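PDB 3EXS: RmpD (Hexulose-6-phosphate synthase) from Streptococcus mutans, which belongs to the orotidine 5'-phosphate decarboxylase / HUMPS family of TIM-barrel proteins and is seen here with ribulose-5-phosphate bound. Local coordinates for residues L8-D13 with N29-I34; R170-G175 with T192-R197. All coordinates share one frame; numbering follows the deposited sequence.

Interaction 1. Residues L8-D13 with N29-I34. With 5RP (ribulose-5-phosphate), chain E.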
ATOM      1  N   LEU A   8     -17.042   6.861  15.458  1.00 18.56           N
ATOM      2  CA  LEU A   8     -15.968   7.812  15.183  1.00 17.38           C
ATOM      3  C   LEU A   8     -14.594   7.094  15.180  1.00 16.84           C
ATOM      4  O   LEU A   8     -14.241   6.367  16.140  1.00 16.88           O
ATOM      5  CB  LEU A   8     -15.986   8.972  16.170  1.00 16.59           C
ATOM      6  CG  LEU A   8     -14.820   9.939  15.999  1.00 16.77           C
ATOM      7  CD1 LEU A   8     -14.911  10.692  14.675  1.00 15.34           C
ATOM      8  CD2 LEU A   8     -14.713  10.896  17.169  1.00 16.34           C
ATOM      9  N   GLN A   9     -13.833   7.292  14.104  1.00 15.55           N
ATOM     10  CA  GLN A   9     -12.500   6.701  13.995  1.00 14.81           C
ATOM     11  C   GLN A   9     -11.461   7.797  13.804  1.00 14.04           C
ATOM     12  O   GLN A   9     -11.700   8.717  13.023  1.00 14.39           O
ATOM     13  CB  GLN A   9     -12.482   5.717  12.820  1.00 15.08           C
ATOM     14  CG  GLN A   9     -11.128   5.211  12.360  1.00 13.66           C
ATOM     15  CD  GLN A   9     -11.301   4.105  11.336  1.00 14.81           C
ATOM     16  OE1 GLN A   9     -12.327   3.409  11.325  1.00 13.83           O
ATOM     17  NE2 GLN A   9     -10.313   3.941  10.453  1.00 14.04           N
ATOM     18  N   VAL A  10     -10.342   7.726  14.528  1.00 12.87           N
ATOM     19  CA  VAL A  10      -9.205   8.611  14.250  1.00 12.41           C
ATOM     20  C   VAL A  10      -8.156   7.868  13.393  1.00 13.41           C
ATOM     21  O   VAL A  10      -7.815   6.702  13.680  1.00 13.01           O
ATOM     22  CB  VAL A  10      -8.544   9.219  15.524  1.00 11.75           C
ATOM     23  CG1 VAL A  10      -7.935   8.148  16.415  1.00 11.67           C
ATOM     24  CG2 VAL A  10      -7.483  10.256  15.154  1.00  9.99           C
ATOM     25  N   ALA A  11      -7.689   8.543  12.333  1.00 13.63           N
ATOM     26  CA  ALA A  11      -6.581   8.068  11.518  1.00 13.88           C
ATOM     27  C   ALA A  11      -5.262   8.646  12.048  1.00 14.29           C
ATOM     28  O   ALA A  11      -5.062   9.882  12.029  1.00 14.11           O
ATOM     29  CB  ALA A  11      -6.771   8.475  10.082  1.00 13.56           C
ATOM     30  N   LEU A  12      -4.375   7.757  12.511  1.00 13.73           N
ATOM     31  CA  LEU A  12      -3.047   8.170  12.926  1.00 14.13           C
ATOM     32  C   LEU A  12      -2.135   8.092  11.703  1.00 14.44           C
ATOM     33  O   LEU A  12      -1.667   7.003  11.324  1.00 13.90           O
ATOM     34  CB  LEU A  12      -2.511   7.316  14.102  1.00 13.97           C
ATOM     35  CG  LEU A  12      -3.426   7.139  15.341  1.00 13.41           C
ATOM     36  CD1 LEU A  12      -2.916   6.108  16.331  1.00 11.36           C
ATOM     37  CD2 LEU A  12      -3.675   8.443  16.035  1.00 12.65           C
ATOM     38  N   ASP A  13      -1.898   9.259  11.100  1.00 14.58           N
ATOM     39  CA  ASP A  13      -1.134   9.374   9.838  1.00 15.38           C
ATOM     40  C   ASP A  13       0.239  10.011  10.005  1.00 14.89           C
ATOM     41  O   ASP A  13       0.848  10.458   9.025  1.00 14.38           O
ATOM     42  CB  ASP A  13      -1.934  10.143   8.786  1.00 15.53           C
ATOM     43  CG  ASP A  13      -3.048   9.314   8.209  1.00 18.07           C
ATOM     44  OD1 ASP A  13      -3.069   8.091   8.465  1.00 22.26           O
ATOM     45  OD2 ASP A  13      -3.915   9.873   7.506  1.00 21.10           O
ATOM     46  N   ASN A  29     -10.094   7.700  24.320  1.00 24.39           N
ATOM     47  CA  ASN A  29     -11.364   7.463  24.989  1.00 25.90           C
ATOM     48  C   ASN A  29     -12.534   8.183  24.351  1.00 26.01           C
ATOM     49  O   ASN A  29     -13.671   7.747  24.494  1.00 26.97           O
ATOM     50  CB  ASN A  29     -11.257   7.790  26.474  1.00 26.43           C
ATOM     51  CG  ASN A  29     -10.160   6.990  27.156  1.00 28.23           C
ATOM     52  OD1 ASN A  29      -9.976   5.784  26.888  1.00 29.25           O
ATOM     53  ND2 ASN A  29      -9.410   7.658  28.031  1.00 30.03           N
ATOM     54  N   GLU A  30     -12.250   9.273  23.647  1.00 25.50           N
ATOM     55  CA  GLU A  30     -13.242   9.940  22.804  1.00 24.93           C
ATOM     56  C   GLU A  30     -13.680   9.234  21.501  1.00 23.90           C
ATOM     57  O   GLU A  30     -14.646   9.701  20.893  1.00 24.68           O
ATOM     58  CB  GLU A  30     -12.731  11.324  22.413  1.00 25.02           C
ATOM     59  CG  GLU A  30     -12.246  12.162  23.571  1.00 27.92           C
ATOM     60  CD  GLU A  30     -13.330  12.399  24.601  1.00 31.57           C
ATOM     61  OE1 GLU A  30     -14.409  12.890  24.214  1.00 33.11           O
ATOM     62  OE2 GLU A  30     -13.108  12.084  25.787  1.00 33.51           O
ATOM     63  N   VAL A  31     -12.973   8.190  21.038  1.00 21.93           N
ATOM     64  CA  VAL A  31     -13.267   7.566  19.721  1.00 20.31           C
ATOM     65  C   VAL A  31     -13.671   6.109  19.850  1.00 19.73           C
ATOM     66  O   VAL A  31     -13.376   5.465  20.864  1.00 19.76           O
ATOM     67  CB  VAL A  31     -12.081   7.635  18.652  1.00 20.45           C
ATOM     68  CG1 VAL A  31     -11.727   9.073  18.258  1.00 20.20           C
ATOM     69  CG2 VAL A  31     -10.851   6.891  19.121  1.00 17.66           C
ATOM     70  N   ASP A  32     -14.293   5.573  18.805  1.00 18.51           N
ATOM     71  CA  ASP A  32     -14.718   4.173  18.826  1.00 18.56           C
ATOM     72  C   ASP A  32     -13.726   3.219  18.167  1.00 17.78           C
ATOM     73  O   ASP A  32     -13.718   2.027  18.474  1.00 18.14           O
ATOM     74  CB  ASP A  32     -16.088   4.026  18.155  1.00 19.14           C
ATOM     75  CG  ASP A  32     -17.096   4.999  18.708  1.00 19.17           C
ATOM     76  OD1 ASP A  32     -17.492   4.814  19.863  1.00 21.26           O
ATOM     77  OD2 ASP A  32     -17.465   5.960  18.007  1.00 18.84           O
ATOM     78  N   VAL A  33     -12.925   3.750  17.245  1.00 16.51           N
ATOM     79  CA  VAL A  33     -11.991   2.978  16.466  1.00 14.97           C
ATOM     80  C   VAL A  33     -10.684   3.761  16.392  1.00 14.40           C
ATOM     81  O   VAL A  33     -10.707   4.945  16.121  1.00 14.00           O
ATOM     82  CB  VAL A  33     -12.523   2.740  15.013  1.00 15.50           C
ATOM     83  CG1 VAL A  33     -11.581   1.801  14.240  1.00 15.05           C
ATOM     84  CG2 VAL A  33     -13.952   2.183  14.998  1.00 13.18           C
ATOM     85  N   ILE A  34      -9.551   3.100  16.628  1.00 13.98           N
ATOM     86  CA  ILE A  34      -8.237   3.705  16.410  1.00 13.67           C
ATOM     87  C   ILE A  34      -7.534   3.076  15.193  1.00 13.61           C
ATOM     88  O   ILE A  34      -7.398   1.854  15.118  1.00 14.00           O
ATOM     89  CB  ILE A  34      -7.362   3.563  17.648  1.00 13.89           C
ATOM     90  CG1 ILE A  34      -7.876   4.466  18.753  1.00 14.01           C
ATOM     91  CG2 ILE A  34      -5.896   3.941  17.364  1.00 13.65           C
ATOM     92  CD1 ILE A  34      -7.405   3.999  20.113  1.00 15.29           C
TER
HETATM   93  C2  5RP E 501      -5.230   8.326   3.389  1.00 43.44           C
HETATM   94  C3  5RP E 501      -6.034   8.740   4.603  1.00 45.04           C
HETATM   95  C5  5RP E 501      -7.328   9.516   4.507  1.00 44.82           C
HETATM   96  O13 5RP E 501      -7.334  10.636   3.615  1.00 45.21           O
HETATM   97  C6  5RP E 501      -7.479   9.994   5.931  1.00 43.80           C
HETATM   98  O14 5RP E 501      -7.963   8.878   6.666  1.00 46.51           O
HETATM   99  C7  5RP E 501      -8.448  11.125   6.092  1.00 40.98           C
HETATM  100  O8  5RP E 501      -7.772  11.967   6.998  1.00 38.25           O
HETATM  101  P9  5RP E 501      -8.081  13.527   6.857  1.00 37.58           P
HETATM  102  O12 5RP E 501      -8.350  13.747   5.380  1.00 38.79           O
HETATM  103  O11 5RP E 501      -6.814  14.217   7.351  1.00 35.72           O
HETATM  104  O10 5RP E 501      -9.321  13.655   7.725  1.00 36.06           O
HETATM  105  O4  5RP E 501      -5.659   8.412   5.730  1.00 44.63           O
HETATM  106  O1  5RP E 501      -5.651   7.009   3.024  1.00 43.04           O
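Leu8 is gripped through both ends of its backbone by the turn leading into strand 33-36. Its carbonyl O takes two N-H groups, from Asp32 N at 2.8 Å and from Val33 N at 3.1 Å; the first donor lies in the carbonyl plane, the second is tilted 19° from it. Leu8 N in turn gives an almost straight bond (177°) to Asp32 OD2, 2.7 Å away, on the lone pair turned from OD1. One strand bond further, Val10 N reaches Val33 O at 3.2 Å. Leu8 is also the most fully packed residue of the contact. Its CG stands anti to its own N (chi1 175°), which carries CD2 obliquely against Val31 CG1 at 3.7 Å. On the barrel-interior face the extended Gln9 chain lies across Val33, with OE1 3.4 Å from Val33 CG1, while its NE2 is hydrogen-bonded to Glu35 OE1. Toward the C-terminal end the fit slackens to single touches, such as Leu12 CD1 on Ile34 CG2 at 3.8 Å. On the more open side, the carboxylate of Glu30 leads away to salt bridges with Lys213 and Arg210. Parallel pairing of strands joined through helix 17-27 is the classic beta-alpha-beta unit, here the first of a TIM barrel.

Interaction 2. Residues R170-G175 with T192-R197. With 5RP (ribulose-5-phosphate), chain E.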
ATOM      1  N   ARG A 170     -21.171  -2.090   5.054  1.00 17.73           N
ATOM      2  CA  ARG A 170     -20.973  -1.048   6.055  1.00 17.88           C
ATOM      3  C   ARG A 170     -19.910  -0.097   5.523  1.00 17.51           C
ATOM      4  O   ARG A 170     -18.746  -0.422   5.549  1.00 17.90           O
ATOM      5  CB  ARG A 170     -20.537  -1.650   7.392  1.00 17.90           C
ATOM      6  CG  ARG A 170     -21.675  -2.258   8.227  1.00 17.31           C
ATOM      7  CD  ARG A 170     -21.125  -3.325   9.221  1.00 18.58           C
ATOM      8  NE  ARG A 170     -20.686  -4.539   8.518  1.00 18.26           N
ATOM      9  CZ  ARG A 170     -19.609  -5.265   8.836  1.00 19.12           C
ATOM     10  NH1 ARG A 170     -18.838  -4.911   9.871  1.00 18.00           N
ATOM     11  NH2 ARG A 170     -19.286  -6.346   8.111  1.00 15.99           N
ATOM     12  N   VAL A 171     -20.333   1.054   5.003  1.00 17.61           N
ATOM     13  CA  VAL A 171     -19.442   2.075   4.431  1.00 17.68           C
ATOM     14  C   VAL A 171     -18.868   2.997   5.496  1.00 17.98           C
ATOM     15  O   VAL A 171     -19.627   3.519   6.337  1.00 18.08           O
ATOM     16  CB  VAL A 171     -20.206   2.975   3.432  1.00 17.71           C
ATOM     17  CG1 VAL A 171     -19.280   3.995   2.749  1.00 17.40           C
ATOM     18  CG2 VAL A 171     -20.897   2.144   2.410  1.00 17.63           C
ATOM     19  N   SER A 172     -17.541   3.187   5.444  1.00 17.80           N
ATOM     20  CA  SER A 172     -16.823   4.230   6.196  1.00 17.98           C
ATOM     21  C   SER A 172     -16.594   5.418   5.265  1.00 18.29           C
ATOM     22  O   SER A 172     -16.310   5.224   4.093  1.00 17.65           O
ATOM     23  CB  SER A 172     -15.461   3.739   6.724  1.00 17.74           C
ATOM     24  OG  SER A 172     -15.563   2.767   7.759  1.00 17.29           O
ATOM     25  N   VAL A 173     -16.731   6.642   5.777  1.00 19.25           N
ATOM     26  CA  VAL A 173     -16.496   7.837   4.958  1.00 20.79           C
ATOM     27  C   VAL A 173     -15.397   8.686   5.542  1.00 22.03           C
ATOM     28  O   VAL A 173     -15.335   8.896   6.750  1.00 22.74           O
ATOM     29  CB  VAL A 173     -17.778   8.739   4.704  1.00 20.57           C
ATOM     30  CG1 VAL A 173     -18.955   7.925   4.158  1.00 19.65           C
ATOM     31  CG2 VAL A 173     -18.188   9.474   5.939  1.00 20.80           C
ATOM     32  N   THR A 174     -14.532   9.189   4.681  1.00 23.75           N
ATOM     33  CA  THR A 174     -13.362   9.916   5.140  1.00 25.49           C
ATOM     34  C   THR A 174     -12.885  10.885   4.064  1.00 27.05           C
ATOM     35  O   THR A 174     -13.335  10.791   2.912  1.00 27.34           O
ATOM     36  CB  THR A 174     -12.245   8.942   5.541  1.00 25.29           C
ATOM     37  OG1 THR A 174     -11.246   9.658   6.262  1.00 25.94           O
ATOM     38  CG2 THR A 174     -11.621   8.254   4.310  1.00 24.85           C
ATOM     39  N   GLY A 175     -11.991  11.807   4.438  1.00 28.49           N
ATOM     40  CA  GLY A 175     -11.452  12.813   3.513  1.00 30.34           C
ATOM     41  C   GLY A 175     -11.830  14.222   3.931  1.00 31.91           C
ATOM     42  O   GLY A 175     -12.946  14.678   3.673  1.00 31.98           O
ATOM     43  N   THR A 192     -19.128   4.405   9.845  1.00 19.31           N
ATOM     44  CA  THR A 192     -17.986   5.000  10.557  1.00 18.05           C
ATOM     45  C   THR A 192     -17.555   6.244   9.827  1.00 18.00           C
ATOM     46  O   THR A 192     -17.519   6.240   8.596  1.00 18.32           O
ATOM     47  CB  THR A 192     -16.758   4.041  10.581  1.00 17.71           C
ATOM     48  OG1 THR A 192     -17.044   2.901  11.394  1.00 16.97           O
ATOM     49  CG2 THR A 192     -15.544   4.725  11.144  1.00 16.35           C
ATOM     50  N   PHE A 193     -17.237   7.303  10.572  1.00 17.79           N
ATOM     51  CA  PHE A 193     -16.597   8.487  10.005  1.00 17.63           C
ATOM     52  C   PHE A 193     -15.160   8.484  10.453  1.00 17.12           C
ATOM     53  O   PHE A 193     -14.861   8.351  11.641  1.00 16.83           O
ATOM     54  CB  PHE A 193     -17.237   9.780  10.499  1.00 18.48           C
ATOM     55  CG  PHE A 193     -18.634   9.982  10.033  1.00 20.06           C
ATOM     56  CD1 PHE A 193     -18.886  10.644   8.852  1.00 21.99           C
ATOM     57  CD2 PHE A 193     -19.707   9.530  10.790  1.00 22.07           C
ATOM     58  CE1 PHE A 193     -20.204  10.838   8.413  1.00 24.08           C
ATOM     59  CE2 PHE A 193     -21.027   9.735  10.363  1.00 23.49           C
ATOM     60  CZ  PHE A 193     -21.268  10.386   9.179  1.00 22.55           C
ATOM     61  N   ILE A 194     -14.260   8.618   9.494  1.00 16.80           N
ATOM     62  CA  ILE A 194     -12.863   8.587   9.820  1.00 16.36           C
ATOM     63  C   ILE A 194     -12.334   9.998   9.766  1.00 16.36           C
ATOM     64  O   ILE A 194     -12.318  10.625   8.706  1.00 16.07           O
ATOM     65  CB  ILE A 194     -12.086   7.680   8.860  1.00 16.15           C
ATOM     66  CG1 ILE A 194     -12.643   6.261   8.902  1.00 14.82           C
ATOM     67  CG2 ILE A 194     -10.614   7.684   9.217  1.00 16.33           C
ATOM     68  CD1 ILE A 194     -12.054   5.361   7.859  1.00 10.80           C
ATOM     69  N   ALA A 195     -11.892  10.500  10.909  1.00 16.27           N
ATOM     70  CA  ALA A 195     -11.260  11.806  10.938  1.00 17.05           C
ATOM     71  C   ALA A 195      -9.785  11.660  11.251  1.00 18.15           C
ATOM     72  O   ALA A 195      -9.410  11.039  12.262  1.00 18.05           O
ATOM     73  CB  ALA A 195     -11.955  12.742  11.951  1.00 16.98           C
ATOM     74  N   GLY A 196      -8.962  12.212  10.354  1.00 18.91           N
ATOM     75  CA  GLY A 196      -7.540  12.379  10.581  1.00 20.52           C
ATOM     76  C   GLY A 196      -7.235  13.769  11.097  1.00 22.01           C
ATOM     77  O   GLY A 196      -7.409  14.047  12.280  1.00 21.76           O
ATOM     78  N   ARG A 197      -6.809  14.653  10.196  1.00 24.01           N
ATOM     79  CA  ARG A 197      -6.314  15.990  10.558  1.00 26.39           C
ATOM     80  C   ARG A 197      -7.264  16.890  11.361  1.00 26.52           C
ATOM     81  O   ARG A 197      -6.812  17.748  12.131  1.00 26.61           O
ATOM     82  CB  ARG A 197      -5.791  16.727   9.321  1.00 26.69           C
ATOM     83  CG  ARG A 197      -4.368  16.305   8.902  1.00 29.63           C
ATOM     84  CD  ARG A 197      -4.007  16.908   7.544  1.00 31.55           C
ATOM     85  NE  ARG A 197      -5.083  16.634   6.603  1.00 36.89           N
ATOM     86  CZ  ARG A 197      -4.946  15.989   5.447  1.00 40.45           C
ATOM     87  NH1 ARG A 197      -3.757  15.553   5.035  1.00 41.59           N
ATOM     88  NH2 ARG A 197      -6.017  15.794   4.690  1.00 42.86           N
TER
HETATM   89  C2  5RP E 501      -5.230   8.326   3.389  1.00 43.44           C
HETATM   90  C3  5RP E 501      -6.034   8.740   4.603  1.00 45.04           C
HETATM   91  C5  5RP E 501      -7.328   9.516   4.507  1.00 44.82           C
HETATM   92  O13 5RP E 501      -7.334  10.636   3.615  1.00 45.21           O
HETATM   93  C6  5RP E 501      -7.479   9.994   5.931  1.00 43.80           C
HETATM   94  O14 5RP E 501      -7.963   8.878   6.666  1.00 46.51           O
HETATM   95  C7  5RP E 501      -8.448  11.125   6.092  1.00 40.98           C
HETATM   96  O8  5RP E 501      -7.772  11.967   6.998  1.00 38.25           O
HETATM   97  P9  5RP E 501      -8.081  13.527   6.857  1.00 37.58           P
HETATM   98  O12 5RP E 501      -8.350  13.747   5.380  1.00 38.79           O
HETATM   99  O11 5RP E 501      -6.814  14.217   7.351  1.00 35.72           O
HETATM  100  O10 5RP E 501      -9.321  13.655   7.725  1.00 36.06           O
HETATM  101  O4  5RP E 501      -5.659   8.412   5.730  1.00 44.63           O
HETATM  102  O1  5RP E 501      -5.651   7.009   3.024  1.00 43.04           O
HETATM  103  O   HOH W   1     -11.639  12.718   7.066  1.00 19.87           O
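Thr174 OG1 donates to Ile194 O at 2.8 Å, approaching from above the carbonyl plane, 39° out of it. OG1 lies anti to the Thr174 N (chi1 -167°), which turns the hydroxyl across to the neighbouring strand. The same Ile194 O accepts from a water, which also takes the N-H of Gly175 and donates to ribulose-5-phosphate O10 at 2.6 Å, so both strand ends reach the phosphate through one molecule. Direct bonds come from Gly196 N to O10 and from Arg197 N to O11 at 2.9 Å, while O11 also lies over one face of the Arg197 guanidinium. Gly196 occupies the N-cap position of helix 197-200. Deeper in the sheet, Val173 turns both its N and its O to strand 192-195, the N bonded to Thr192 O at 3.0 Å and the O accepting from Ile194 N. Val173 and Phe193 point the same way, out to the helices, with CG2 of the valine set obliquely to the ring. On the other face, Ser172 OG packs on Thr192 CB at 3.3 Å. Phosphate held by backbone N-H groups after strands seven and eight marks the phosphate-binding site of many TIM barrels.

In the fold
From the N terminus, the chain runs along strand 7-12, out through helix 17-27 and back into strand 33-36, where interaction 1 closes a short loop. Four more strands of the barrel follow before strand 170-174, whose pairing with 192-195 in interaction 2 closes a second loop, spanned by a segment without helix or strand. The two loops neither nest nor cross; they follow one another in series. Yet the contacts meet in space, because the last strand lies beside the first: Gln9 probably makes backbone hydrogen bonds to Phe193 and Ala195, sealing the eight-stranded barrel. Both contacts also touch ribulose-5-phosphate, interaction 1 near its sugar portion and interaction 2 chiefly at its phosphate.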